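Local structure of beta-fructofuranosidase (Bifidobacterium adolescentis, 6NOB) at residues 6-10 and 103-107; 309-314 and 420-426. The protein probably hydrolyses terminal beta-fructofuranosides such as sucrose, releasing fructose, as a member of glycoside hydrolase family 32. All coordinates share one frame; numbering follows the deposited sequence.

Interaction 1: 6-10 and 103-107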
loop_
_atom_site.group_PDB
_atom_site.type_symbol
_atom_site.label_atom_id
_atom_site.label_comp_id
_atom_site.label_asym_id
_atom_site.label_seq_id
_atom_site.Cartn_x
_atom_site.Cartn_y
_atom_site.Cartn_z
ATOM N N SER A 6 13.026 29.757 11.728
ATOM C CA SER A 6 13.020 29.487 13.159
ATOM C C SER A 6 11.624 29.106 13.631
ATOM O O SER A 6 10.630 29.691 13.189
ATOM C CB SER A 6 13.518 30.706 13.943
ATOM O OG SER A 6 14.162 30.312 15.140
ATOM N N ILE A 7 11.556 28.123 14.536
ATOM C CA ILE A 7 10.308 27.705 15.167
ATOM C C ILE A 7 10.556 27.451 16.649
ATOM O O ILE A 7 11.695 27.313 17.100
ATOM C CB ILE A 7 9.696 26.440 14.521
ATOM C CG1 ILE A 7 10.616 25.234 14.725
ATOM C CG2 ILE A 7 9.396 26.666 13.046
ATOM C CD1 ILE A 7 9.955 23.905 14.420
ATOM N N SER A 8 9.461 27.383 17.408
ATOM C CA SER A 8 9.493 27.071 18.830
ATOM C C SER A 8 8.757 25.761 19.078
ATOM O O SER A 8 7.688 25.523 18.506
ATOM C CB SER A 8 8.862 28.195 19.657
ATOM O OG SER A 8 9.438 28.261 20.950
ATOM N N VAL A 9 9.329 24.913 19.933
ATOM C CA VAL A 9 8.851 23.547 20.131
ATOM C C VAL A 9 8.839 23.231 21.621
ATOM O O VAL A 9 9.843 23.437 22.312
ATOM C CB VAL A 9 9.728 22.525 19.380
ATOM C CG1 VAL A 9 9.419 21.106 19.841
ATOM C CG2 VAL A 9 9.542 22.655 17.878
ATOM N N GLU A 10 7.713 22.719 22.114
ATOM C CA GLU A 10 7.600 22.223 23.481
ATOM C C GLU A 10 7.834 20.717 23.473
ATOM O O GLU A 10 7.107 19.975 22.805
ATOM C CB GLU A 10 6.232 22.555 24.073
ATOM C CG GLU A 10 5.894 24.031 24.046
ATOM C CD GLU A 10 4.525 24.316 24.625
ATOM O OE1 GLU A 10 4.375 24.231 25.862
ATOM O OE2 GLU A 10 3.601 24.622 23.843
ATOM N N PRO A 103 0.692 25.209 12.529
ATOM C CA PRO A 103 1.694 25.748 13.456
ATOM C C PRO A 103 2.888 24.814 13.579
ATOM O O PRO A 103 2.978 23.821 12.852
ATOM C CB PRO A 103 0.923 25.862 14.775
ATOM C CG PRO A 103 -0.108 24.782 14.682
ATOM C CD PRO A 103 -0.513 24.734 13.230
ATOM N N ALA A 104 3.804 25.111 14.504
ATOM C CA ALA A 104 4.996 24.283 14.652
ATOM C C ALA A 104 4.641 22.869 15.100
ATOM O O ALA A 104 5.270 21.896 14.668
ATOM C CB ALA A 104 5.969 24.932 15.637
ATOM N N GLN A 105 3.632 22.733 15.959
ATOM C CA GLN A 105 3.211 21.440 16.500
ATOM C C GLN A 105 1.709 21.302 16.323
ATOM O O GLN A 105 0.934 21.522 17.267
ATOM C CB GLN A 105 3.625 21.302 17.965
ATOM C CG GLN A 105 5.133 21.281 18.166
ATOM C CD GLN A 105 5.538 21.402 19.621
ATOM O OE1 GLN A 105 5.460 22.481 20.209
ATOM N NE2 GLN A 105 5.985 20.297 20.208
ATOM N N PRO A 106 1.250 20.933 15.129
ATOM C CA PRO A 106 -0.187 20.829 14.882
ATOM C C PRO A 106 -0.789 19.581 15.508
ATOM O O PRO A 106 -0.160 18.522 15.580
ATOM C CB PRO A 106 -0.276 20.770 13.353
ATOM C CG PRO A 106 1.004 20.117 12.944
ATOM C CD PRO A 106 2.045 20.599 13.929
ATOM N N THR A 107 -2.033 19.723 15.959
ATOM C CA THR A 107 -2.776 18.598 16.503
ATOM C C THR A 107 -3.158 17.624 15.390
ATOM O O THR A 107 -3.069 17.930 14.199
ATOM C CB THR A 107 -4.038 19.077 17.219
ATOM O OG1 THR A 107 -4.893 19.744 16.279
ATOM C CG2 THR A 107 -3.691 20.031 18.355
#

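Interaction 2: 309-314 and 420-426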
loop_
_atom_site.group_PDB
_atom_site.type_symbol
_atom_site.label_atom_id
_atom_site.label_comp_id
_atom_site.label_asym_id
_atom_site.label_seq_id
_atom_site.Cartn_x
_atom_site.Cartn_y
_atom_site.Cartn_z
ATOM N N PRO A 309 1.525 -27.025 -15.243
ATOM C CA PRO A 309 1.437 -26.234 -14.011
ATOM C C PRO A 309 2.504 -25.153 -13.971
ATOM O O PRO A 309 3.533 -25.222 -14.645
ATOM C CB PRO A 309 1.656 -27.268 -12.900
ATOM C CG PRO A 309 1.395 -28.594 -13.543
ATOM C CD PRO A 309 1.820 -28.440 -14.970
ATOM N N GLY A 310 2.238 -24.136 -13.152
ATOM C CA GLY A 310 3.116 -22.993 -13.034
ATOM C C GLY A 310 2.847 -21.875 -14.016
ATOM O O GLY A 310 3.566 -20.866 -13.992
ATOM N N ILE A 311 1.840 -22.016 -14.877
ATOM C CA ILE A 311 1.527 -21.026 -15.900
ATOM C C ILE A 311 0.044 -20.700 -15.822
ATOM O O ILE A 311 -0.798 -21.603 -15.844
ATOM C CB ILE A 311 1.891 -21.529 -17.311
ATOM C CG1 ILE A 311 3.395 -21.785 -17.418
ATOM C CG2 ILE A 311 1.429 -20.538 -18.368
ATOM C CD1 ILE A 311 3.755 -22.816 -18.458
ATOM N N SER A 312 -0.275 -19.414 -15.726
ATOM C CA SER A 312 -1.649 -18.942 -15.808
ATOM C C SER A 312 -1.885 -18.416 -17.218
ATOM O O SER A 312 -1.074 -17.641 -17.738
ATOM C CB SER A 312 -1.921 -17.857 -14.764
ATOM O OG SER A 312 -2.979 -17.004 -15.160
ATOM N N THR A 313 -2.985 -18.846 -17.837
ATOM C CA THR A 313 -3.215 -18.595 -19.252
ATOM C C THR A 313 -4.372 -17.651 -19.547
ATOM O O THR A 313 -4.552 -17.284 -20.713
ATOM C CB THR A 313 -3.462 -19.916 -20.000
ATOM O OG1 THR A 313 -4.596 -20.585 -19.436
ATOM C CG2 THR A 313 -2.242 -20.824 -19.915
ATOM N N GLN A 314 -5.163 -17.255 -18.550
ATOM C CA GLN A 314 -6.297 -16.381 -18.834
ATOM C C GLN A 314 -5.804 -15.025 -19.326
ATOM O O GLN A 314 -4.940 -14.398 -18.706
ATOM C CB GLN A 314 -7.191 -16.206 -17.609
ATOM C CG GLN A 314 -8.606 -15.762 -17.990
ATOM C CD GLN A 314 -9.398 -15.180 -16.834
ATOM O OE1 GLN A 314 -9.369 -15.697 -15.716
ATOM N NE2 GLN A 314 -10.116 -14.092 -17.101
ATOM N N LYS A 420 5.333 -25.718 -8.439
ATOM C CA LYS A 420 4.571 -24.974 -9.429
ATOM C C LYS A 420 3.135 -24.833 -8.952
ATOM O O LYS A 420 2.545 -25.790 -8.441
ATOM C CB LYS A 420 4.597 -25.671 -10.797
ATOM C CG LYS A 420 5.992 -25.988 -11.320
ATOM C CD LYS A 420 6.746 -24.728 -11.735
ATOM C CE LYS A 420 8.155 -25.066 -12.215
ATOM N NZ LYS A 420 9.007 -23.856 -12.353
ATOM N N LEU A 421 2.574 -23.640 -9.119
ATOM C CA LEU A 421 1.165 -23.420 -8.817
ATOM C C LEU A 421 0.331 -23.856 -10.016
ATOM O O LEU A 421 0.385 -23.233 -11.081
ATOM C CB LEU A 421 0.903 -21.957 -8.476
ATOM C CG LEU A 421 -0.580 -21.607 -8.335
ATOM C CD1 LEU A 421 -1.205 -22.354 -7.164
ATOM C CD2 LEU A 421 -0.778 -20.107 -8.190
ATOM N N ASP A 422 -0.435 -24.931 -9.848
ATOM C CA ASP A 422 -1.381 -25.379 -10.866
ATOM C C ASP A 422 -2.602 -24.470 -10.787
ATOM O O ASP A 422 -3.478 -24.659 -9.939
ATOM C CB ASP A 422 -1.747 -26.843 -10.651
ATOM C CG ASP A 422 -2.680 -27.381 -11.722
ATOM O OD1 ASP A 422 -2.870 -26.700 -12.752
ATOM O OD2 ASP A 422 -3.228 -28.488 -11.530
ATOM N N VAL A 423 -2.662 -23.474 -11.669
ATOM C CA VAL A 423 -3.719 -22.469 -11.609
ATOM C C VAL A 423 -5.043 -23.098 -12.017
ATOM O O VAL A 423 -5.180 -23.627 -13.126
ATOM C CB VAL A 423 -3.388 -21.265 -12.500
ATOM C CG1 VAL A 423 -4.486 -20.216 -12.390
ATOM C CG2 VAL A 423 -2.035 -20.675 -12.125
ATOM N N LYS A 424 -6.029 -23.038 -11.119
ATOM C CA LYS A 424 -7.392 -23.450 -11.429
ATOM C C LYS A 424 -8.316 -22.276 -11.719
ATOM O O LYS A 424 -9.350 -22.471 -12.369
ATOM C CB LYS A 424 -7.986 -24.268 -10.276
ATOM C CG LYS A 424 -7.180 -25.497 -9.883
ATOM C CD LYS A 424 -7.107 -26.514 -11.009
ATOM C CE LYS A 424 -6.578 -27.846 -10.503
ATOM N NZ LYS A 424 -6.504 -28.869 -11.582
ATOM N N ALA A 425 -7.972 -21.073 -11.263
ATOM C CA ALA A 425 -8.797 -19.896 -11.495
ATOM C C ALA A 425 -7.950 -18.652 -11.281
ATOM O O ALA A 425 -6.951 -18.676 -10.560
ATOM C CB ALA A 425 -10.024 -19.877 -10.576
ATOM N N SER A 426 -8.366 -17.561 -11.920
ATOM C CA SER A 426 -7.691 -16.279 -11.778
ATOM C C SER A 426 -8.692 -15.161 -12.030
ATOM O O SER A 426 -9.651 -15.332 -12.784
ATOM C CB SER A 426 -6.502 -16.165 -12.738
ATOM O OG SER A 426 -6.840 -15.446 -13.912
#

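Interaction 1: 6-10 and 103-107
Ile-7 and Ala-104 mark the nearest approach of the two backbones, their CA atoms 6.3 Å apart, where the irregular segment 103-107 runs past strand 5-10, an outermost strand of its four-stranded antiparallel sheet. At this point the contact is small: the methyl of Ala-104 makes an apolar touch with CB of Ile-7 at 4.2 Å, and the same CB of Ala-104 also rests against the carbonyl O of Ser-8, 3.4 Å away. Alanine suits the place, since its short side chain lets the loop come close to the strand.

Gln-105 makes the polar part of the contact. Its amide engages both backbone polar groups of Glu-10: OE1 accepts from Glu-10 N at 3.0 Å in a nearly straight bond (174° at the hydrogen), while NE2 donates to Glu-10 O at 2.8 Å. Glu-10 O lies almost in the plane of the amide, and with both ends of the group bonded its rotation is restrained. The torsions set this up: CG stands anti to the carbonyl carbon (chi1 -65°) and the chain then runs extended, carrying the amide across to the strand. Val-9 packs beside it, CG1 to NE2 3.5 Å, the branched side chain crossing that of Gln-105 at about a right angle; Leu-79 touches both. A leucine in place of Gln-105 would probably leave the N-H and carbonyl of Glu-10 without these mates and the loop less firmly held.

Along the same strand, Ile-7 and Val-9 form backbone hydrogen bonds with Val-67 and Val-65. The paired donor and acceptor of one glutamine amide thus stand in for the peptide groups of a further strand, satisfying the end of an edge strand and fastening the loop before helix 108-112 to the N-terminal beta region.

Interaction 2: 309-314 and 420-426
Pro-309 and Gly-310 press close against Lys-420, Leu-421 and Asp-422, and from there the two segments diverge: CA atoms are 4.3 Å apart at Pro-309 and Asp-422, but 7.2 Å at Gln-314 and Ser-426. At the tight end, CB of Pro-309 rests 4.0 Å from CB of Lys-420, with CB of Asp-422 nearby. Glycine suits the next place: phi of Gly-310 is +88°, and a CB there would run into CD of Lys-420. Gly-310 N bonds to Leu-421 O at 2.9 Å, approaching from well above the carbonyl plane and bent to 144°. The Lys-420 chain, folded at its second torsion (chi2 -71°), passes alongside the glycine and delivers NZ to the carbonyl of Pro-361.

Further along, CG2 of Val-423 meets CB of Ser-312 at 3.9 Å, with the carbonyl O of Ile-311 beside it. The looser end is marked by the wider CA spacing and by Gln-314, exposed and facing Ser-426, whose hydroxyl has a weak bond with Arg-406. Toward solvent on strand 418-428, Lys-424 NZ and Asp-422 OD2 form a long salt bridge of 3.3 Å within the strand, near the classic beta bulge at Lys-424 and Ala-425.

With one backbone hydrogen bond and few apolar touches, closeness here probably rests on glycine and proline fitting the outer strand of the neighbouring propeller blade, rather than on regular strand pairing.

How the interactions relate
From the N terminus, interaction 1 comes first: strand 5-10 opens the chain, and segment 103-107 meets it after 92 intervening residues that hold the remaining strands of two four-stranded antiparallel sheets. That loop is complete before the five-bladed propeller of the family 32 fold begins. Interaction 2 then closes a separate loop of 105 residues, joining 309-314, whose short strand 311-312 pairs parallel with 357-365 at the margin of one blade, to strand 418-428, the outer strand of the next. The two loops follow in series, neither nesting nor crossing. Their centres lie about 55 Å apart on opposite sides of the chain's centre, one tying the loop before helix 108-112 to the first strand, the other bridging adjacent blades.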